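Local coordinates for protein acid phosphatase (Mycobacterium tuberculosis, PDB 2A6P) that hydrolyses a broad range of phosphate monoesters, including fructose 1,6-bisphosphate in gluconeogenesis, while showing negligible phosphoglycerate mutase activity, at residues G19-S24 and V35-T40; R68-T73 and V150-F155. All blocks are in the same frame, centred on the assembly; numbering follows the deposited sequence.

Interaction 1. Residues G19-S24 and V35-T40; sequences GETAWS and VELTDT. With SO4 (sulfate ion), chain C.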
ATOM      1  N   GLY A  19       8.840  16.625   0.015  1.00 13.29           N
ATOM      2  CA  GLY A  19       7.952  17.312  -0.897  1.00 13.27           C
ATOM      3  C   GLY A  19       8.529  17.465  -2.288  1.00 15.95           C
ATOM      4  O   GLY A  19       9.670  17.059  -2.571  1.00 14.03           O
ATOM      5  N   GLU A  20       7.714  18.064  -3.152  1.00 17.02           N
ATOM      6  CA  GLU A  20       8.036  18.323  -4.551  1.00 18.95           C
ATOM      7  C   GLU A  20       9.202  19.301  -4.784  1.00 19.39           C
ATOM      8  O   GLU A  20       9.418  20.231  -4.003  1.00 18.75           O
ATOM      9  CB  GLU A  20       6.769  18.851  -5.239  1.00 20.47           C
ATOM     10  CG  GLU A  20       6.983  19.483  -6.600  1.00 24.58           C
ATOM     11  CD  GLU A  20       5.740  20.219  -7.099  1.00 28.45           C
ATOM     12  OE1 GLU A  20       4.724  19.549  -7.421  1.00 27.39           O
ATOM     13  OE2 GLU A  20       5.778  21.472  -7.154  1.00 30.46           O
ATOM     14  N   THR A  21       9.945  19.069  -5.863  1.00 19.75           N
ATOM     15  CA  THR A  21      11.062  19.926  -6.254  1.00 21.28           C
ATOM     16  C   THR A  21      10.913  20.170  -7.762  1.00 22.80           C
ATOM     17  O   THR A  21      10.070  19.545  -8.416  1.00 24.72           O
ATOM     18  CB  THR A  21      12.439  19.257  -6.000  1.00 21.01           C
ATOM     19  OG1 THR A  21      12.574  18.096  -6.834  1.00 20.32           O
ATOM     20  CG2 THR A  21      12.582  18.851  -4.524  1.00 19.65           C
ATOM     21  N   ALA A  22      11.720  21.073  -8.310  1.00 22.87           N
ATOM     22  CA  ALA A  22      11.675  21.365  -9.743  1.00 24.42           C
ATOM     23  C   ALA A  22      12.034  20.133 -10.576  1.00 25.32           C
ATOM     24  O   ALA A  22      11.589  20.008 -11.718  1.00 28.17           O
ATOM     25  CB  ALA A  22      12.636  22.513 -10.074  1.00 23.77           C
ATOM     26  N   TRP A  23      12.837  19.231 -10.006  1.00 24.55           N
ATOM     27  CA  TRP A  23      13.256  18.014 -10.703  1.00 23.53           C
ATOM     28  C   TRP A  23      12.220  16.885 -10.633  1.00 24.35           C
ATOM     29  O   TRP A  23      11.989  16.184 -11.623  1.00 23.37           O
ATOM     30  CB  TRP A  23      14.594  17.520 -10.140  1.00 23.84           C
ATOM     31  CG  TRP A  23      15.806  18.267 -10.640  1.00 22.86           C
ATOM     32  CD1 TRP A  23      15.881  19.595 -10.957  1.00 23.19           C
ATOM     33  CD2 TRP A  23      17.124  17.730 -10.844  1.00 22.24           C
ATOM     34  NE1 TRP A  23      17.166  19.917 -11.346  1.00 23.26           N
ATOM     35  CE2 TRP A  23      17.948  18.791 -11.284  1.00 22.56           C
ATOM     36  CE3 TRP A  23      17.690  16.454 -10.696  1.00 20.60           C
ATOM     37  CZ2 TRP A  23      19.309  18.615 -11.578  1.00 21.93           C
ATOM     38  CZ3 TRP A  23      19.042  16.280 -10.989  1.00 20.44           C
ATOM     39  CH2 TRP A  23      19.835  17.356 -11.425  1.00 21.88           C
ATOM     40  N   SER A  24      11.594  16.705  -9.475  1.00 24.13           N
ATOM     41  CA  SER A  24      10.604  15.639  -9.327  1.00 25.52           C
ATOM     42  C   SER A  24       9.410  15.833 -10.249  1.00 26.00           C
ATOM     43  O   SER A  24       8.894  14.869 -10.814  1.00 25.80           O
ATOM     44  CB  SER A  24      10.115  15.535  -7.881  1.00 23.51           C
ATOM     45  OG  SER A  24       9.368  16.671  -7.505  1.00 26.74           O
ATOM     46  N   VAL A  35      18.685  19.678  -4.655  1.00 27.20           N
ATOM     47  CA  VAL A  35      17.606  20.457  -5.244  1.00 26.33           C
ATOM     48  C   VAL A  35      16.715  20.955  -4.107  1.00 26.75           C
ATOM     49  O   VAL A  35      16.536  20.268  -3.102  1.00 27.13           O
ATOM     50  CB  VAL A  35      16.783  19.592  -6.229  1.00 26.39           C
ATOM     51  CG1 VAL A  35      15.625  20.386  -6.794  1.00 28.00           C
ATOM     52  CG2 VAL A  35      17.675  19.113  -7.355  1.00 27.14           C
ATOM     53  N   GLU A  36      16.164  22.152  -4.258  1.00 25.95           N
ATOM     54  CA  GLU A  36      15.306  22.722  -3.228  1.00 26.91           C
ATOM     55  C   GLU A  36      13.840  22.338  -3.417  1.00 25.93           C
ATOM     56  O   GLU A  36      13.427  21.956  -4.507  1.00 24.78           O
ATOM     57  CB  GLU A  36      15.416  24.251  -3.242  1.00 29.58           C
ATOM     58  CG  GLU A  36      16.800  24.789  -2.926  1.00 34.10           C
ATOM     59  CD  GLU A  36      17.187  24.547  -1.478  1.00 37.33           C
ATOM     60  OE1 GLU A  36      18.230  23.897  -1.242  1.00 39.16           O
ATOM     61  OE2 GLU A  36      16.444  25.009  -0.579  1.00 39.46           O
ATOM     62  N   LEU A  37      13.071  22.431  -2.337  1.00 24.14           N
ATOM     63  CA  LEU A  37      11.645  22.151  -2.375  1.00 23.75           C
ATOM     64  C   LEU A  37      11.016  23.350  -3.072  1.00 24.52           C
ATOM     65  O   LEU A  37      11.515  24.466  -2.946  1.00 23.86           O
ATOM     66  CB  LEU A  37      11.066  22.072  -0.958  1.00 22.33           C
ATOM     67  CG  LEU A  37      11.437  20.933  -0.008  1.00 22.68           C
ATOM     68  CD1 LEU A  37      10.693  21.148   1.309  1.00 22.30           C
ATOM     69  CD2 LEU A  37      11.062  19.579  -0.605  1.00 21.60           C
ATOM     70  N   THR A  38       9.949  23.137  -3.827  1.00 24.77           N
ATOM     71  CA  THR A  38       9.274  24.263  -4.467  1.00 24.84           C
ATOM     72  C   THR A  38       8.337  24.805  -3.397  1.00 25.99           C
ATOM     73  O   THR A  38       8.226  24.224  -2.319  1.00 27.03           O
ATOM     74  CB  THR A  38       8.442  23.812  -5.662  1.00 24.45           C
ATOM     75  OG1 THR A  38       7.508  22.807  -5.242  1.00 26.62           O
ATOM     76  CG2 THR A  38       9.345  23.238  -6.739  1.00 24.51           C
ATOM     77  N   ASP A  39       7.674  25.922  -3.668  1.00 27.63           N
ATOM     78  CA  ASP A  39       6.749  26.458  -2.680  1.00 29.41           C
ATOM     79  C   ASP A  39       5.642  25.434  -2.470  1.00 28.57           C
ATOM     80  O   ASP A  39       5.069  25.333  -1.387  1.00 27.70           O
ATOM     81  CB  ASP A  39       6.153  27.790  -3.150  1.00 33.34           C
ATOM     82  CG  ASP A  39       7.144  28.933  -3.052  1.00 38.17           C
ATOM     83  OD1 ASP A  39       7.694  29.152  -1.946  1.00 39.48           O
ATOM     84  OD2 ASP A  39       7.376  29.614  -4.077  1.00 42.04           O
ATOM     85  N   THR A  40       5.340  24.681  -3.521  1.00 28.01           N
ATOM     86  CA  THR A  40       4.319  23.656  -3.435  1.00 29.54           C
ATOM     87  C   THR A  40       4.896  22.554  -2.554  1.00 28.92           C
ATOM     88  O   THR A  40       4.175  21.898  -1.805  1.00 29.30           O
ATOM     89  CB  THR A  40       3.968  23.085  -4.832  1.00 30.21           C
ATOM     90  OG1 THR A  40       3.470  24.137  -5.669  1.00 31.43           O
ATOM     91  CG2 THR A  40       2.898  22.011  -4.716  1.00 30.91           C
TER
HETATM   92  S   SO4 C 204      13.132  13.887  -6.368  1.00 41.53           S
HETATM   93  O1  SO4 C 204      11.649  13.757  -6.202  1.00 43.69           O
HETATM   94  O2  SO4 C 204      13.459  15.406  -6.326  1.00 44.06           O
HETATM   95  O3  SO4 C 204      13.771  13.319  -5.244  1.00 44.41           O
HETATM   96  O4  SO4 C 204      13.375  13.488  -7.727  1.00 46.25           O
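With CG swung anti to its backbone N (chi1 166°) and the chain extended beyond, E20 delivers its carboxylate to T38, whose chi1 of 56° sets OG1 between its own N and carbonyl carbon. T38 OG1 donates to E20 OE2 at 2.9 Å, on the anti side and 26° out of the carboxylate plane. Threonine suits this N-cap: its oxygen also accepts from G41 N in the first turn of helix 39-53, while its methyl CG2 packs 3.6 Å from A22 N. Alongside, T38 N donates to E20 O at 3.0 Å. The branches of V35 divide their work: CG1 presses tightly on T21 CB (3.5 Å), and CG2 makes a CH-pi contact over the five-membered ring of W23, 3.8 Å from its centroid. T21 OG1 accepts from S24 N in an ST motif and donates to sulfate O2 (2.9 Å). R17 and T30 also bind this anion, and G19 adjoins H18, the probable phosphohistidine residue, consistent with a pocket for phosphate groups. The contact thus brings the loop following strand 13-17 against the entrance to helix 39-53, with L37 and T21 leaning on helix 68-76.

Interaction 2. Residues R68-T73 and V150-F155; sequences RRTLDT and VSHGHF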
ATOM      1  N   ARG A  68      19.054  18.387   1.713  1.00 18.57           N
ATOM      2  CA  ARG A  68      18.359  19.545   2.245  1.00 19.50           C
ATOM      3  C   ARG A  68      16.842  19.457   2.037  1.00 19.27           C
ATOM      4  O   ARG A  68      16.067  19.900   2.891  1.00 18.68           O
ATOM      5  CB  ARG A  68      18.889  20.832   1.610  1.00 23.43           C
ATOM      6  CG  ARG A  68      18.370  22.083   2.326  1.00 32.70           C
ATOM      7  CD  ARG A  68      18.769  22.058   3.815  1.00 38.57           C
ATOM      8  NE  ARG A  68      17.690  22.494   4.702  1.00 43.24           N
ATOM      9  CZ  ARG A  68      17.778  22.532   6.031  1.00 45.46           C
ATOM     10  NH1 ARG A  68      18.901  22.160   6.639  1.00 45.75           N
ATOM     11  NH2 ARG A  68      16.738  22.937   6.755  1.00 46.15           N
ATOM     12  N   ARG A  69      16.413  18.890   0.911  1.00 17.07           N
ATOM     13  CA  ARG A  69      14.979  18.775   0.655  1.00 17.68           C
ATOM     14  C   ARG A  69      14.274  17.894   1.694  1.00 18.45           C
ATOM     15  O   ARG A  69      13.087  18.088   1.961  1.00 20.41           O
ATOM     16  CB  ARG A  69      14.719  18.241  -0.769  1.00 15.83           C
ATOM     17  CG  ARG A  69      15.383  16.904  -1.117  1.00 14.54           C
ATOM     18  CD  ARG A  69      15.142  16.580  -2.589  1.00 14.16           C
ATOM     19  NE  ARG A  69      15.839  15.384  -3.066  1.00 14.23           N
ATOM     20  CZ  ARG A  69      17.136  15.321  -3.357  1.00 14.97           C
ATOM     21  NH1 ARG A  69      17.900  16.392  -3.205  1.00 18.47           N
ATOM     22  NH2 ARG A  69      17.660  14.195  -3.844  1.00 12.70           N
ATOM     23  N   THR A  70      14.988  16.919   2.261  1.00 17.72           N
ATOM     24  CA  THR A  70      14.401  16.052   3.281  1.00 17.56           C
ATOM     25  C   THR A  70      14.508  16.711   4.658  1.00 19.37           C
ATOM     26  O   THR A  70      13.583  16.621   5.469  1.00 19.95           O
ATOM     27  CB  THR A  70      15.073  14.639   3.329  1.00 17.77           C
ATOM     28  OG1 THR A  70      16.492  14.764   3.174  1.00 15.21           O
ATOM     29  CG2 THR A  70      14.504  13.730   2.227  1.00 15.55           C
ATOM     30  N   LEU A  71      15.626  17.384   4.923  1.00 19.52           N
ATOM     31  CA  LEU A  71      15.781  18.063   6.207  1.00 20.93           C
ATOM     32  C   LEU A  71      14.715  19.151   6.284  1.00 21.96           C
ATOM     33  O   LEU A  71      14.054  19.334   7.309  1.00 20.57           O
ATOM     34  CB  LEU A  71      17.177  18.689   6.320  1.00 20.16           C
ATOM     35  CG  LEU A  71      18.330  17.704   6.552  1.00 19.74           C
ATOM     36  CD1 LEU A  71      19.658  18.428   6.422  1.00 20.40           C
ATOM     37  CD2 LEU A  71      18.194  17.070   7.945  1.00 21.02           C
ATOM     38  N   ASP A  72      14.553  19.864   5.176  1.00 22.93           N
ATOM     39  CA  ASP A  72      13.573  20.939   5.074  1.00 25.27           C
ATOM     40  C   ASP A  72      12.175  20.408   5.348  1.00 24.76           C
ATOM     41  O   ASP A  72      11.405  21.013   6.104  1.00 25.66           O
ATOM     42  CB  ASP A  72      13.600  21.549   3.673  1.00 29.07           C
ATOM     43  CG  ASP A  72      13.806  23.043   3.695  1.00 33.46           C
ATOM     44  OD1 ASP A  72      13.110  23.726   4.479  1.00 37.22           O
ATOM     45  OD2 ASP A  72      14.659  23.531   2.923  1.00 34.81           O
ATOM     46  N   THR A  73      11.843  19.282   4.721  1.00 23.14           N
ATOM     47  CA  THR A  73      10.528  18.676   4.903  1.00 22.11           C
ATOM     48  C   THR A  73      10.255  18.369   6.381  1.00 22.19           C
ATOM     49  O   THR A  73       9.181  18.690   6.904  1.00 22.39           O
ATOM     50  CB  THR A  73      10.401  17.379   4.081  1.00 21.60           C
ATOM     51  OG1 THR A  73      10.559  17.676   2.689  1.00 18.10           O
ATOM     52  CG2 THR A  73       9.036  16.736   4.301  1.00 20.65           C
ATOM     53  N   VAL A 150      12.358   9.861   7.213  1.00 17.42           N
ATOM     54  CA  VAL A 150      12.036  10.937   6.271  1.00 15.40           C
ATOM     55  C   VAL A 150      13.091  10.681   5.194  1.00 16.49           C
ATOM     56  O   VAL A 150      14.281  10.920   5.415  1.00 14.99           O
ATOM     57  CB  VAL A 150      12.225  12.311   6.895  1.00 14.75           C
ATOM     58  CG1 VAL A 150      11.915  13.413   5.855  1.00 12.68           C
ATOM     59  CG2 VAL A 150      11.330  12.427   8.126  1.00 13.16           C
ATOM     60  N   SER A 151      12.653  10.180   4.040  1.00 15.12           N
ATOM     61  CA  SER A 151      13.584   9.788   2.987  1.00 13.99           C
ATOM     62  C   SER A 151      13.133  10.107   1.552  1.00 13.16           C
ATOM     63  O   SER A 151      12.467  11.120   1.320  1.00 12.56           O
ATOM     64  CB  SER A 151      13.868   8.279   3.172  1.00 12.59           C
ATOM     65  OG  SER A 151      14.763   7.739   2.216  1.00 13.64           O
ATOM     66  N   HIS A 152      13.503   9.247   0.600  1.00 13.89           N
ATOM     67  CA  HIS A 152      13.161   9.452  -0.808  1.00 12.28           C
ATOM     68  C   HIS A 152      12.278   8.370  -1.448  1.00 12.86           C
ATOM     69  O   HIS A 152      12.031   7.319  -0.855  1.00 11.15           O
ATOM     70  CB  HIS A 152      14.445   9.624  -1.626  1.00 12.25           C
ATOM     71  CG  HIS A 152      15.334  10.716  -1.120  1.00 12.23           C
ATOM     72  ND1 HIS A 152      16.136  10.563  -0.008  1.00 13.12           N
ATOM     73  CD2 HIS A 152      15.526  11.985  -1.550  1.00 11.05           C
ATOM     74  CE1 HIS A 152      16.788  11.690   0.222  1.00  8.59           C
ATOM     75  NE2 HIS A 152      16.434  12.569  -0.699  1.00 13.53           N
ATOM     76  N   GLY A 153      11.824   8.644  -2.672  1.00  9.83           N
ATOM     77  CA  GLY A 153      10.937   7.740  -3.385  1.00 10.88           C
ATOM     78  C   GLY A 153      11.389   6.306  -3.517  1.00 13.52           C
ATOM     79  O   GLY A 153      10.760   5.386  -2.964  1.00 11.71           O
ATOM     80  N   HIS A 154      12.481   6.103  -4.249  1.00 12.15           N
ATOM     81  CA  HIS A 154      12.986   4.756  -4.455  1.00 13.95           C
ATOM     82  C   HIS A 154      13.489   4.094  -3.183  1.00 13.99           C
ATOM     83  O   HIS A 154      13.133   2.944  -2.917  1.00 15.00           O
ATOM     84  CB  HIS A 154      14.055   4.757  -5.555  1.00 15.39           C
ATOM     85  CG  HIS A 154      13.501   5.035  -6.923  1.00 18.29           C
ATOM     86  ND1 HIS A 154      14.272   5.511  -7.964  1.00 19.56           N
ATOM     87  CD2 HIS A 154      12.248   4.900  -7.419  1.00 18.66           C
ATOM     88  CE1 HIS A 154      13.516   5.660  -9.037  1.00 17.53           C
ATOM     89  NE2 HIS A 154      12.285   5.297  -8.732  1.00 18.03           N
ATOM     90  N   PHE A 155      14.275   4.799  -2.374  1.00 12.30           N
ATOM     91  CA  PHE A 155      14.762   4.170  -1.151  1.00 13.89           C
ATOM     92  C   PHE A 155      13.632   3.792  -0.189  1.00 13.11           C
ATOM     93  O   PHE A 155      13.656   2.718   0.395  1.00 14.10           O
ATOM     94  CB  PHE A 155      15.786   5.037  -0.413  1.00 12.83           C
ATOM     95  CG  PHE A 155      16.463   4.304   0.725  1.00 13.60           C
ATOM     96  CD1 PHE A 155      17.302   3.222   0.466  1.00 13.20           C
ATOM     97  CD2 PHE A 155      16.183   4.628   2.058  1.00 13.50           C
ATOM     98  CE1 PHE A 155      17.851   2.466   1.524  1.00 15.51           C
ATOM     99  CE2 PHE A 155      16.729   3.874   3.119  1.00 13.18           C
ATOM    100  CZ  PHE A 155      17.559   2.797   2.851  1.00 11.76           C
TER
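The carbonyl oxygen of R69, the residue whose guanidinium borders H152, is gripped twice by T73: OG1 donates at 2.7 Å, nearly in line with the carbonyl bond, and T73 N adds the longer helical bond at 3.3 Å. This turn belongs to helix 68-76, which packs against the C-terminal end of strand 147-151 in the alpha/beta fold of the histidine phosphatases, where the active site lies. H152, probably the transition-state stabiliser, follows that strand and occupies the N-cap position of helix 153-163. Its ring lies close to E90 and H18, and its plane is steeply inclined to that of H18. R69 leaves the helix with an extended chain from CG to NE, setting the guanidinium beside the imidazole with the two planes 73° apart. R69 NE lies at the ring's edge, in its plane, whereas H152 NE2 lies over a guanidinium face. The NH1 and NH2 groups of R69 bond to the carbonyls of T33 and G31, which fix this long cationic side chain in a buried place. Threonine suits position 70 because it carries a hydroxyl and a methyl on one carbon: T70 OG1 bonds to the carbonyls of S65 and R67, while CG2 touches S151 O at 3.4 Å and covers one face of the H152 ring. V150, a branched residue suited to a buried strand, adds CG1 against T70 O at 3.6 Å. H152 NE2, buried without a modelled polar partner, lies 3.7 Å from both T70 CG2 and R69 NE.

In the fold
From the N terminus, the chain runs through strand 13-17 into G19-S24, and interaction 1 closes a short loop of ten residues against V35-T40, where helix 39-53 begins. Only after strand 61-64 does helix 68-76 open interaction 2, whose much longer loop holds E90 and ends at strand 147-151. The two contacts therefore lie in series, neither nesting nor crossing. In space their centres are about 11 Å apart and they touch: L37 CD2 packs 3.6 Å from R69 O, and V35 O lies at the same distance from R69 CB. Helix 68-76 thus lies between them, touching the surface loop on one hand and the C-terminal end of strand 147-151 on the other.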